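Local atomic coordinates of CBS domain protein (Bacillus anthracis, PDB entry 3LQN), a protein that is of unknown function but carries two CBS domains, modules that in many relatives bind adenosine-containing ligands and regulate partner proteins or domains. Residues Val27-Ile32 and Pro56-His61; Leu41-Val44 and Ala50-Val53; Leu110-Thr113 and Phe118-Ala121; Pro52-Met57 and Gly126-Ile131. All coordinates share one frame; numbering follows the deposited sequence. Where two conformers were deposited one is given.

Overall arrangement
Contacts 2 and 3 are equivalent pieces of the two CBS domains: in each, a helix lies on the following strand, and the chemistry is almost wholly aliphatic. Their centres lie about 18 Å apart, and both reach the second subunit. Contacts 3 and 4 are buried, contact 2 partly; contact 4 joins one domain to the other, adding two aromatic rings and a carbonyl oxygen. Contact 1, its centre about 5 Å from that of contact 4, lies at the surface, where a histidine-tyrosine ring pair, a glutamine against a proline and an isoleucine at a histidine touch lightly. Strand 50-54 runs through contacts 2 and 4; backbone bonds from Ala-121 to Glu-129 and Gly-130 tie contact 3 to contact 4.

Contact 1. Residues Val27-Ile32 and Pro56-His61; sequences VAHVQI and PMYKLH
Tyr-58 and His-29 meet at the turn of the beta-hairpin formed by strands 50-54 and 60-65 in the first CBS domain, with 27-32 as an extended loop alongside it. Their rings form an offset edge-to-face pair: the tyrosine turns its edge to the face of the imidazole, the planes are inclined at 77° and the centroids lie 5.5 Å apart. The closest atoms are His-29 CE1 and Tyr-58 CE1, at 3.7 Å. His-29 gets there by placing CG between its backbone N and carbonyl carbon (chi1 62°), which directs the ring toward Tyr-58. Tyr-58 and Ile-32 were each modelled in two conformers, so their contacts describe one of the two. Backbone bonds from Val-30 to Pro-52 and Leu-54 hold the loop against the first hairpin strand. At the far end, Ile-32 CG2 lies 4.1 Å from His-61 ND1, while NE2 of the same ring is engaged by Asp-55. Gln-31 reaches across with an extended chain beyond CG, ending near a bound formic acid molecule, probably from the crystallisation liquor. Its amide oxygen rests against the proline ring without a hydrogen bond, Gln-31 OE1 lying 3.8 Å from Pro-56 N.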
loop_
_atom_site.group_PDB
_atom_site.type_symbol
_atom_site.label_atom_id
_atom_site.label_comp_id
_atom_site.label_asym_id
_atom_site.label_seq_id
_atom_site.Cartn_x
_atom_site.Cartn_y
_atom_site.Cartn_z
ATOM N N VAL A 27 -0.345 13.906 9.101
ATOM C CA VAL A 27 -1.152 12.689 8.853
ATOM C C VAL A 27 -2.611 12.960 9.124
ATOM O O VAL A 27 -2.969 13.414 10.211
ATOM C CB VAL A 27 -0.680 11.513 9.753
ATOM C CG1 VAL A 27 -1.474 10.223 9.456
ATOM C CG2 VAL A 27 0.832 11.273 9.541
ATOM N N ALA A 28 -3.479 12.663 8.148
ATOM C CA ALA A 28 -4.917 12.798 8.382
ATOM C C ALA A 28 -5.376 11.722 9.383
ATOM O O ALA A 28 -4.696 10.679 9.510
ATOM C CB ALA A 28 -5.719 12.665 7.067
ATOM N N HIS A 29 -6.489 11.998 10.057
ATOM C CA HIS A 29 -7.121 11.049 11.003
ATOM C C HIS A 29 -8.648 11.184 10.964
ATOM O O HIS A 29 -9.179 12.151 10.382
ATOM C CB HIS A 29 -6.569 11.298 12.445
ATOM C CG HIS A 29 -6.854 12.660 12.990
ATOM N ND1 HIS A 29 -5.916 13.676 12.992
ATOM C CD2 HIS A 29 -7.951 13.176 13.605
ATOM C CE1 HIS A 29 -6.430 14.751 13.552
ATOM N NE2 HIS A 29 -7.668 14.475 13.934
ATOM N N VAL A 30 -9.341 10.232 11.582
ATOM C CA VAL A 30 -10.765 10.307 11.851
ATOM C C VAL A 30 -11.030 9.844 13.295
ATOM O O VAL A 30 -10.117 9.379 13.981
ATOM C CB VAL A 30 -11.586 9.437 10.820
ATOM C CG1 VAL A 30 -11.532 10.098 9.437
ATOM C CG2 VAL A 30 -11.030 7.995 10.765
ATOM N N GLN A 31 -12.289 9.896 13.719
ATOM C CA GLN A 31 -12.771 9.438 15.038
ATOM C C GLN A 31 -13.724 8.268 14.918
ATOM O O GLN A 31 -14.319 8.095 13.874
ATOM C CB GLN A 31 -13.526 10.597 15.716
ATOM C CG GLN A 31 -12.619 11.757 15.998
ATOM C CD GLN A 31 -13.146 12.628 17.123
ATOM O OE1 GLN A 31 -12.434 12.923 18.077
ATOM N NE2 GLN A 31 -14.410 13.021 17.024
ATOM N N ILE A 32 -13.919 7.478 15.979
ATOM C CA ILE A 32 -14.753 6.227 15.845
ATOM C C ILE A 32 -16.220 6.389 15.361
ATOM O O ILE A 32 -16.830 5.494 14.704
ATOM C CB ILE A 32 -14.731 5.326 17.161
ATOM C CG1 ILE A 32 -15.416 6.052 18.316
ATOM C CG2 ILE A 32 -13.284 4.896 17.535
ATOM C CD1 ILE A 32 -15.933 5.123 19.430
ATOM N N PRO A 56 -10.922 11.830 21.355
ATOM C CA PRO A 56 -10.797 13.291 21.476
ATOM C C PRO A 56 -9.534 13.758 22.198
ATOM O O PRO A 56 -9.208 14.943 22.158
ATOM C CB PRO A 56 -12.054 13.674 22.286
ATOM C CG PRO A 56 -13.057 12.668 21.905
ATOM C CD PRO A 56 -12.278 11.361 21.700
ATOM N N MET A 57 -8.811 12.855 22.854
ATOM C CA MET A 57 -7.561 13.219 23.459
ATOM C C MET A 57 -6.350 12.932 22.561
ATOM O O MET A 57 -5.210 12.979 23.011
ATOM C CB MET A 57 -7.468 12.534 24.789
ATOM C CG MET A 57 -8.821 12.762 25.513
ATOM S SD MET A 57 -8.833 11.750 26.920
ATOM C CE MET A 57 -7.297 12.247 27.659
ATOM N N TYR A 58 -6.665 12.630 21.313
ATOM C CA TYR A 58 -5.657 12.351 20.312
ATOM C C TYR A 58 -4.863 11.085 20.707
ATOM O O TYR A 58 -3.664 10.954 20.428
ATOM C CB TYR A 58 -4.789 13.609 20.128
ATOM C CG TYR A 58 -5.438 14.695 19.265
ATOM C CD1 TYR A 58 -5.213 14.727 17.895
ATOM C CD2 TYR A 58 -6.245 15.694 19.819
ATOM C CE1 TYR A 58 -5.771 15.696 17.101
ATOM C CE2 TYR A 58 -6.800 16.683 19.024
ATOM C CZ TYR A 58 -6.555 16.671 17.663
ATOM O OH TYR A 58 -7.082 17.633 16.842
ATOM N N LYS A 59 -5.567 10.140 21.334
ATOM C CA LYS A 59 -5.031 8.813 21.604
ATOM C C LYS A 59 -5.451 7.857 20.509
ATOM O O LYS A 59 -6.525 7.974 19.938
ATOM C CB LYS A 59 -5.446 8.323 23.004
ATOM C CG LYS A 59 -4.649 9.093 24.061
ATOM C CD LYS A 59 -5.056 8.820 25.496
ATOM C CE LYS A 59 -4.175 9.656 26.408
ATOM N NZ LYS A 59 -3.873 8.919 27.669
ATOM N N LEU A 60 -4.579 6.908 20.208
ATOM C CA LEU A 60 -4.754 5.966 19.122
ATOM C C LEU A 60 -5.700 4.828 19.507
ATOM O O LEU A 60 -5.486 4.159 20.524
ATOM C CB LEU A 60 -3.352 5.419 18.746
ATOM C CG LEU A 60 -3.395 4.449 17.589
ATOM C CD1 LEU A 60 -3.899 5.176 16.265
ATOM C CD2 LEU A 60 -2.005 3.774 17.431
ATOM N N HIS A 61 -6.752 4.638 18.711
ATOM C CA HIS A 61 -7.721 3.538 18.853
ATOM C C HIS A 61 -7.577 2.437 17.820
ATOM O O HIS A 61 -7.886 1.279 18.070
ATOM C CB HIS A 61 -9.140 4.088 18.797
ATOM C CG HIS A 61 -9.603 4.645 20.098
ATOM N ND1 HIS A 61 -10.793 4.268 20.680
ATOM C CD2 HIS A 61 -9.015 5.509 20.950
ATOM C CE1 HIS A 61 -10.928 4.908 21.832
ATOM N NE2 HIS A 61 -9.865 5.663 22.022
#

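Contact 2. Residues Leu41-Val44 and Ala50-Val53; sequences LVLV and AIPV
Ile-51 pushes its side chain between Val-42 and Leu-43, two consecutive residues of helix 36-46, and these three side chains carry most of the contact. Its terminal methyl meets one valine branch, with Ile-51 CD1 3.7 Å from Val-42 CG1, and the two side chains cross at about a right angle. Leucine comes in at a slant along the other flank of the isoleucine, where Leu-43 CD2 lies 3.8 Å from Ile-51 CG1. The same leucine methyl carries on to the strand backbone and rests 3.6 Å from Ala-50 CA, a close van der Waals approach. With CG1 in the crowded position, flanked by both arms of the main chain (chi1 54°), Ile-51 projects its longer branch at the helix while CG2 still lies 4.0 Å from Leu-43 CD2. No hydrogen bond crosses between the segments. This is the helix-on-strand packing of a CBS domain, in which the helix leads into the first strand of the hairpin 50-54/60-65. One shell out, Ile-51 is fixed by backbone pairing with Ile-64 on the neighbouring strand, and its side chain also touches Ile-64. Leu-43 is backed by Thr-66 and Ile-69 of helix 66-72, so the leucine sits at the junction between helix 36-46 and helix 66-72, and Val-42 packs on Ala-28. Near the end of the helix, Ser-46 OG hydrogen-bonds to Leu-43 O. Farther round the helix, Leu-41 and Val-44 pack against Leu-74 and Asp-71, respectively, of the second subunit.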
loop_
_atom_site.group_PDB
_atom_site.type_symbol
_atom_site.label_atom_id
_atom_site.label_comp_id
_atom_site.label_asym_id
_atom_site.label_seq_id
_atom_site.Cartn_x
_atom_site.Cartn_y
_atom_site.Cartn_z
ATOM N N LEU A 41 -13.585 9.748 2.139
ATOM C CA LEU A 41 -13.162 10.979 1.490
ATOM C C LEU A 41 -11.834 11.515 2.061
ATOM O O LEU A 41 -10.975 12.009 1.322
ATOM C CB LEU A 41 -14.296 12.034 1.629
ATOM C CG LEU A 41 -14.190 13.293 0.783
ATOM C CD1 LEU A 41 -14.169 12.986 -0.700
ATOM C CD2 LEU A 41 -15.389 14.220 1.125
ATOM N N VAL A 42 -11.679 11.413 3.371
ATOM C CA VAL A 42 -10.471 11.866 4.029
ATOM C C VAL A 42 -9.286 11.026 3.534
ATOM O O VAL A 42 -8.229 11.603 3.192
ATOM C CB VAL A 42 -10.596 11.790 5.552
ATOM C CG1 VAL A 42 -9.196 11.990 6.275
ATOM C CG2 VAL A 42 -11.616 12.836 6.075
ATOM N N LEU A 43 -9.490 9.702 3.446
ATOM C CA LEU A 43 -8.455 8.792 2.897
ATOM C C LEU A 43 -8.067 9.177 1.481
ATOM O O LEU A 43 -6.895 9.346 1.155
ATOM C CB LEU A 43 -8.928 7.306 2.944
ATOM C CG LEU A 43 -8.749 6.732 4.319
ATOM C CD1 LEU A 43 -9.736 5.589 4.399
ATOM C CD2 LEU A 43 -7.266 6.214 4.405
ATOM N N VAL A 44 -9.065 9.376 0.631
ATOM C CA VAL A 44 -8.766 9.652 -0.765
ATOM C C VAL A 44 -8.135 11.019 -0.937
ATOM O O VAL A 44 -7.193 11.186 -1.737
ATOM C CB VAL A 44 -10.030 9.543 -1.646
ATOM C CG1 VAL A 44 -9.756 9.982 -3.136
ATOM C CG2 VAL A 44 -10.603 8.110 -1.611
ATOM N N ALA A 50 -4.051 4.346 4.439
ATOM C CA ALA A 50 -4.605 4.146 5.759
ATOM C C ALA A 50 -4.362 5.366 6.659
ATOM O O ALA A 50 -3.363 6.109 6.532
ATOM C CB ALA A 50 -4.020 2.819 6.398
ATOM N N ILE A 51 -5.244 5.554 7.624
ATOM C CA ILE A 51 -5.090 6.634 8.598
ATOM C C ILE A 51 -5.496 6.169 9.969
ATOM O O ILE A 51 -6.305 5.228 10.111
ATOM C CB ILE A 51 -5.927 7.894 8.221
ATOM C CG1 ILE A 51 -7.400 7.505 8.012
ATOM C CG2 ILE A 51 -5.325 8.565 7.011
ATOM C CD1 ILE A 51 -8.366 8.715 7.867
ATOM N N PRO A 52 -4.925 6.793 11.015
ATOM C CA PRO A 52 -5.290 6.426 12.379
ATOM C C PRO A 52 -6.690 6.880 12.737
ATOM O O PRO A 52 -7.181 7.898 12.218
ATOM C CB PRO A 52 -4.285 7.225 13.249
ATOM C CG PRO A 52 -3.916 8.445 12.374
ATOM C CD PRO A 52 -3.875 7.845 10.968
ATOM N N VAL A 53 -7.332 6.061 13.564
ATOM C CA VAL A 53 -8.550 6.456 14.278
ATOM C C VAL A 53 -8.215 6.934 15.695
ATOM O O VAL A 53 -7.668 6.162 16.475
ATOM C CB VAL A 53 -9.506 5.243 14.324
ATOM C CG1 VAL A 53 -10.856 5.682 14.913
ATOM C CG2 VAL A 53 -9.666 4.627 12.884
#

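Contact 3. Residues Leu110-Thr113 and Phe118-Ala121; sequences LEMT and FICA
Within the beta-alpha-beta unit of the second CBS domain, Ile-119 of strand 118-122 fits its side chain against Met-112 and Thr-113 of helix 106-115. The end of the isoleucine does most of the touching. Ile-119 CD1 lies 3.6 Å from Met-112 CB and presses on the threonine methyl, with Thr-113 CG2 to Ile-119 CD1 at 3.5 Å, tighter than an ordinary van der Waals contact. Methionine slants along the isoleucine: with CG anti to its backbone N (chi1 -157°) and the next torsion also extended, it brings its sulfur beside the other isoleucine branch, Met-112 SD being 3.9 Å from Ile-119 CG2. The turn at chi3 then swings only the terminal methyl. Thr-113 crosses Ile-119 at about a right angle, and its hydroxyl is turned back into the helix, donating to the carbonyl three residues earlier, with Thr-113 OG1 2.9 Å from Leu-110 O. The donor sits 29° from the carbonyl plane. That bond settles the hydroxyl and fixes the rotation that leaves CG2 for the strand; the backbone bond from Thr-113 N to the same oxygen is weak. Leu-100 of strand 99-101 and Pro-98 touch both Met-112 and Ile-119, while Thr-113 also meets Ile-137 of helix 134-144 in the same chain and Leu-138 of the second subunit. Apolar side chains packed between helix 106-115 and strands 99-101 and 118-122 are characteristic of a beta-alpha-beta crossover, here that of the CBS fold.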
loop_
_atom_site.group_PDB
_atom_site.type_symbol
_atom_site.label_atom_id
_atom_site.label_comp_id
_atom_site.label_asym_id
_atom_site.label_seq_id
_atom_site.Cartn_x
_atom_site.Cartn_y
_atom_site.Cartn_z
ATOM N N LEU A 110 12.253 -2.133 11.496
ATOM C CA LEU A 110 12.525 -2.927 10.294
ATOM C C LEU A 110 11.804 -4.264 10.337
ATOM O O LEU A 110 11.135 -4.652 9.386
ATOM C CB LEU A 110 14.020 -3.188 10.148
ATOM C CG LEU A 110 14.396 -4.275 9.118
ATOM C CD1 LEU A 110 13.981 -3.873 7.726
ATOM C CD2 LEU A 110 15.874 -4.462 9.197
ATOM N N GLU A 111 11.951 -4.971 11.447
ATOM C CA GLU A 111 11.236 -6.229 11.620
ATOM C C GLU A 111 9.704 -6.073 11.525
ATOM O O GLU A 111 9.023 -6.841 10.807
ATOM C CB GLU A 111 11.616 -6.876 12.944
ATOM C CG GLU A 111 10.887 -8.162 13.196
ATOM C CD GLU A 111 11.292 -8.792 14.501
ATOM O OE1 GLU A 111 11.532 -10.021 14.506
ATOM O OE2 GLU A 111 11.376 -8.056 15.513
ATOM N N MET A 112 9.151 -5.112 12.253
ATOM C CA MET A 112 7.701 -4.870 12.153
ATOM C C MET A 112 7.234 -4.570 10.729
ATOM O O MET A 112 6.131 -4.983 10.348
ATOM C CB MET A 112 7.259 -3.728 13.102
ATOM C CG MET A 112 5.799 -3.818 13.457
ATOM S SD MET A 112 5.387 -2.760 14.855
ATOM C CE MET A 112 5.879 -3.735 16.284
ATOM N N THR A 113 8.026 -3.836 9.937
ATOM C CA THR A 113 7.571 -3.430 8.607
ATOM C C THR A 113 7.496 -4.596 7.591
ATOM O O THR A 113 6.858 -4.452 6.549
ATOM C CB THR A 113 8.384 -2.292 7.943
ATOM O OG1 THR A 113 9.757 -2.703 7.799
ATOM C CG2 THR A 113 8.286 -1.037 8.724
ATOM N N PHE A 118 2.450 -0.025 7.409
ATOM C CA PHE A 118 2.671 1.083 8.292
ATOM C C PHE A 118 2.167 0.981 9.703
ATOM O O PHE A 118 1.176 0.320 10.062
ATOM C CB PHE A 118 2.508 2.461 7.615
ATOM C CG PHE A 118 1.205 3.162 7.888
ATOM C CD1 PHE A 118 0.828 3.503 9.190
ATOM C CD2 PHE A 118 0.403 3.563 6.830
ATOM C CE1 PHE A 118 -0.375 4.183 9.428
ATOM C CE2 PHE A 118 -0.749 4.250 7.051
ATOM C CZ PHE A 118 -1.146 4.571 8.366
ATOM N N ILE A 119 2.933 1.673 10.508
ATOM C CA ILE A 119 2.970 1.412 11.905
ATOM C C ILE A 119 2.805 2.759 12.543
ATOM O O ILE A 119 3.428 3.740 12.123
ATOM C CB ILE A 119 4.333 0.878 12.253
ATOM C CG1 ILE A 119 4.538 -0.500 11.599
ATOM C CG2 ILE A 119 4.535 0.848 13.788
ATOM C CD1 ILE A 119 6.038 -0.830 11.358
ATOM N N CYS A 120 1.988 2.788 13.579
ATOM C CA CYS A 120 1.757 4.010 14.278
ATOM C C CYS A 120 2.743 4.105 15.421
ATOM O O CYS A 120 3.012 3.122 16.092
ATOM C CB CYS A 120 0.329 4.004 14.847
ATOM S SG CYS A 120 -0.975 4.086 13.561
ATOM N N ALA A 121 3.226 5.319 15.641
ATOM C CA ALA A 121 4.088 5.667 16.738
ATOM C C ALA A 121 3.238 6.363 17.774
ATOM O O ALA A 121 2.460 7.224 17.429
ATOM C CB ALA A 121 5.147 6.603 16.252
#

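Contact 4. Residues Pro52-Met57 and Gly126-Ile131; sequences PVLDPM and GYFEGI
At the interface between the two CBS domains, Pro-52 and Leu-54 of the first domain's strand 50-54 close on Phe-128, at the start of strand 128-133 in the second. The proline makes a CH-pi contact: Pro-52 CG stands over one face of the ring, 3.9 Å from the centroid of Phe-128 and 24° off the ring normal. On the opposite face lies Gly-130 N, so the phenyl group is held between a proline ring and its own strand's backbone. Phe-128 has its ring trans to the main-chain nitrogen (chi1 173°), which swings it toward Pro-52, face on to the proline CG. Leu-54 packs nearer the ring's root, with Leu-54 CD2 3.5 Å from Phe-128 CB, the two side chains crossing at about a right angle. Farther out the chemistry turns polar. Met-57 O lies near the plane of the Tyr-127 ring at its edge, 3.0 Å from both Tyr-127 CD1 and CE1, while Lys-59 makes a cation-pi contact with that ring. An Asx turn shapes the loop here, Met-57 N donating to Asp-55 OD1 at 2.9 Å. Within the second domain's own sheet, Glu-129 and Gly-130 both face Ala-121 in a classic beta bulge. Paired domains facing each other through their strands, with apolar residues between, are typical of the tandem CBS pair, or Bateman module.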
loop_
_atom_site.group_PDB
_atom_site.type_symbol
_atom_site.label_atom_id
_atom_site.label_comp_id
_atom_site.label_asym_id
_atom_site.label_seq_id
_atom_site.Cartn_x
_atom_site.Cartn_y
_atom_site.Cartn_z
ATOM N N PRO A 52 -4.925 6.793 11.015
ATOM C CA PRO A 52 -5.290 6.426 12.379
ATOM C C PRO A 52 -6.690 6.880 12.737
ATOM O O PRO A 52 -7.181 7.898 12.218
ATOM C CB PRO A 52 -4.285 7.225 13.249
ATOM C CG PRO A 52 -3.916 8.445 12.374
ATOM C CD PRO A 52 -3.875 7.845 10.968
ATOM N N VAL A 53 -7.332 6.061 13.564
ATOM C CA VAL A 53 -8.550 6.456 14.278
ATOM C C VAL A 53 -8.215 6.934 15.695
ATOM O O VAL A 53 -7.668 6.162 16.475
ATOM C CB VAL A 53 -9.506 5.243 14.324
ATOM C CG1 VAL A 53 -10.856 5.682 14.913
ATOM C CG2 VAL A 53 -9.666 4.627 12.884
ATOM N N LEU A 54 -8.536 8.185 16.046
ATOM C CA LEU A 54 -8.107 8.798 17.301
ATOM C C LEU A 54 -9.333 9.122 18.146
ATOM O O LEU A 54 -10.421 9.264 17.613
ATOM C CB LEU A 54 -7.356 10.124 17.053
ATOM C CG LEU A 54 -6.088 9.982 16.164
ATOM C CD1 LEU A 54 -5.453 11.405 16.088
ATOM C CD2 LEU A 54 -5.096 8.936 16.711
ATOM N N ASP A 55 -9.132 9.218 19.440
ATOM C CA ASP A 55 -10.184 9.741 20.332
ATOM C C ASP A 55 -10.042 11.232 20.517
ATOM O O ASP A 55 -9.140 11.870 19.919
ATOM C CB ASP A 55 -10.264 8.955 21.668
ATOM C CG ASP A 55 -9.036 9.052 22.512
ATOM O OD1 ASP A 55 -8.291 10.063 22.493
ATOM O OD2 ASP A 55 -8.823 8.106 23.280
ATOM N N PRO A 56 -10.922 11.830 21.355
ATOM C CA PRO A 56 -10.797 13.291 21.476
ATOM C C PRO A 56 -9.534 13.758 22.198
ATOM O O PRO A 56 -9.208 14.943 22.158
ATOM C CB PRO A 56 -12.054 13.674 22.286
ATOM C CG PRO A 56 -13.057 12.668 21.905
ATOM C CD PRO A 56 -12.278 11.361 21.700
ATOM N N MET A 57 -8.811 12.855 22.854
ATOM C CA MET A 57 -7.561 13.219 23.459
ATOM C C MET A 57 -6.350 12.932 22.561
ATOM O O MET A 57 -5.210 12.979 23.011
ATOM C CB MET A 57 -7.468 12.534 24.789
ATOM C CG MET A 57 -8.821 12.762 25.513
ATOM S SD MET A 57 -8.833 11.750 26.920
ATOM C CE MET A 57 -7.297 12.247 27.659
ATOM N N GLY A 126 0.249 6.966 25.070
ATOM C CA GLY A 126 -0.652 6.525 24.019
ATOM C C GLY A 126 -1.160 7.606 23.076
ATOM O O GLY A 126 -2.015 7.335 22.219
ATOM N N TYR A 127 -0.624 8.818 23.212
ATOM C CA TYR A 127 -0.965 9.857 22.264
ATOM C C TYR A 127 -0.360 9.428 20.945
ATOM O O TYR A 127 0.781 8.948 20.913
ATOM C CB TYR A 127 -0.406 11.240 22.662
ATOM C CG TYR A 127 -1.075 11.810 23.923
ATOM C CD1 TYR A 127 -2.346 12.390 23.875
ATOM C CD2 TYR A 127 -0.437 11.738 25.154
ATOM C CE1 TYR A 127 -2.967 12.882 25.053
ATOM C CE2 TYR A 127 -1.043 12.221 26.317
ATOM C CZ TYR A 127 -2.297 12.787 26.253
ATOM O OH TYR A 127 -2.855 13.264 27.424
ATOM N N PHE A 128 -1.072 9.684 19.863
ATOM C CA PHE A 128 -0.559 9.425 18.517
ATOM C C PHE A 128 0.515 10.476 18.165
ATOM O O PHE A 128 0.281 11.661 18.321
ATOM C CB PHE A 128 -1.750 9.514 17.549
ATOM C CG PHE A 128 -1.365 9.430 16.117
ATOM C CD1 PHE A 128 -0.746 8.289 15.613
ATOM C CD2 PHE A 128 -1.543 10.513 15.287
ATOM C CE1 PHE A 128 -0.379 8.209 14.260
ATOM C CE2 PHE A 128 -1.149 10.448 13.951
ATOM C CZ PHE A 128 -0.574 9.300 13.444
ATOM N N GLU A 129 1.668 10.020 17.660
ATOM C CA GLU A 129 2.849 10.866 17.435
ATOM C C GLU A 129 3.313 10.928 15.985
ATOM O O GLU A 129 4.035 11.852 15.586
ATOM C CB GLU A 129 4.011 10.331 18.292
ATOM C CG GLU A 129 3.726 10.522 19.768
ATOM C CD GLU A 129 3.557 11.995 20.139
ATOM O OE1 GLU A 129 2.751 12.317 21.060
ATOM O OE2 GLU A 129 4.238 12.845 19.518
ATOM N N GLY A 130 2.924 9.919 15.219
ATOM C CA GLY A 130 3.282 9.828 13.822
ATOM C C GLY A 130 3.110 8.425 13.226
ATOM O O GLY A 130 2.660 7.479 13.884
ATOM N N ILE A 131 3.555 8.272 11.985
ATOM C CA ILE A 131 3.477 6.946 11.356
ATOM C C ILE A 131 4.843 6.606 10.774
ATOM O O ILE A 131 5.604 7.496 10.325
ATOM C CB ILE A 131 2.362 6.880 10.282
ATOM C CG1 ILE A 131 2.683 7.806 9.112
ATOM C CG2 ILE A 131 1.019 7.227 10.880
ATOM C CD1 ILE A 131 2.080 7.286 7.786
#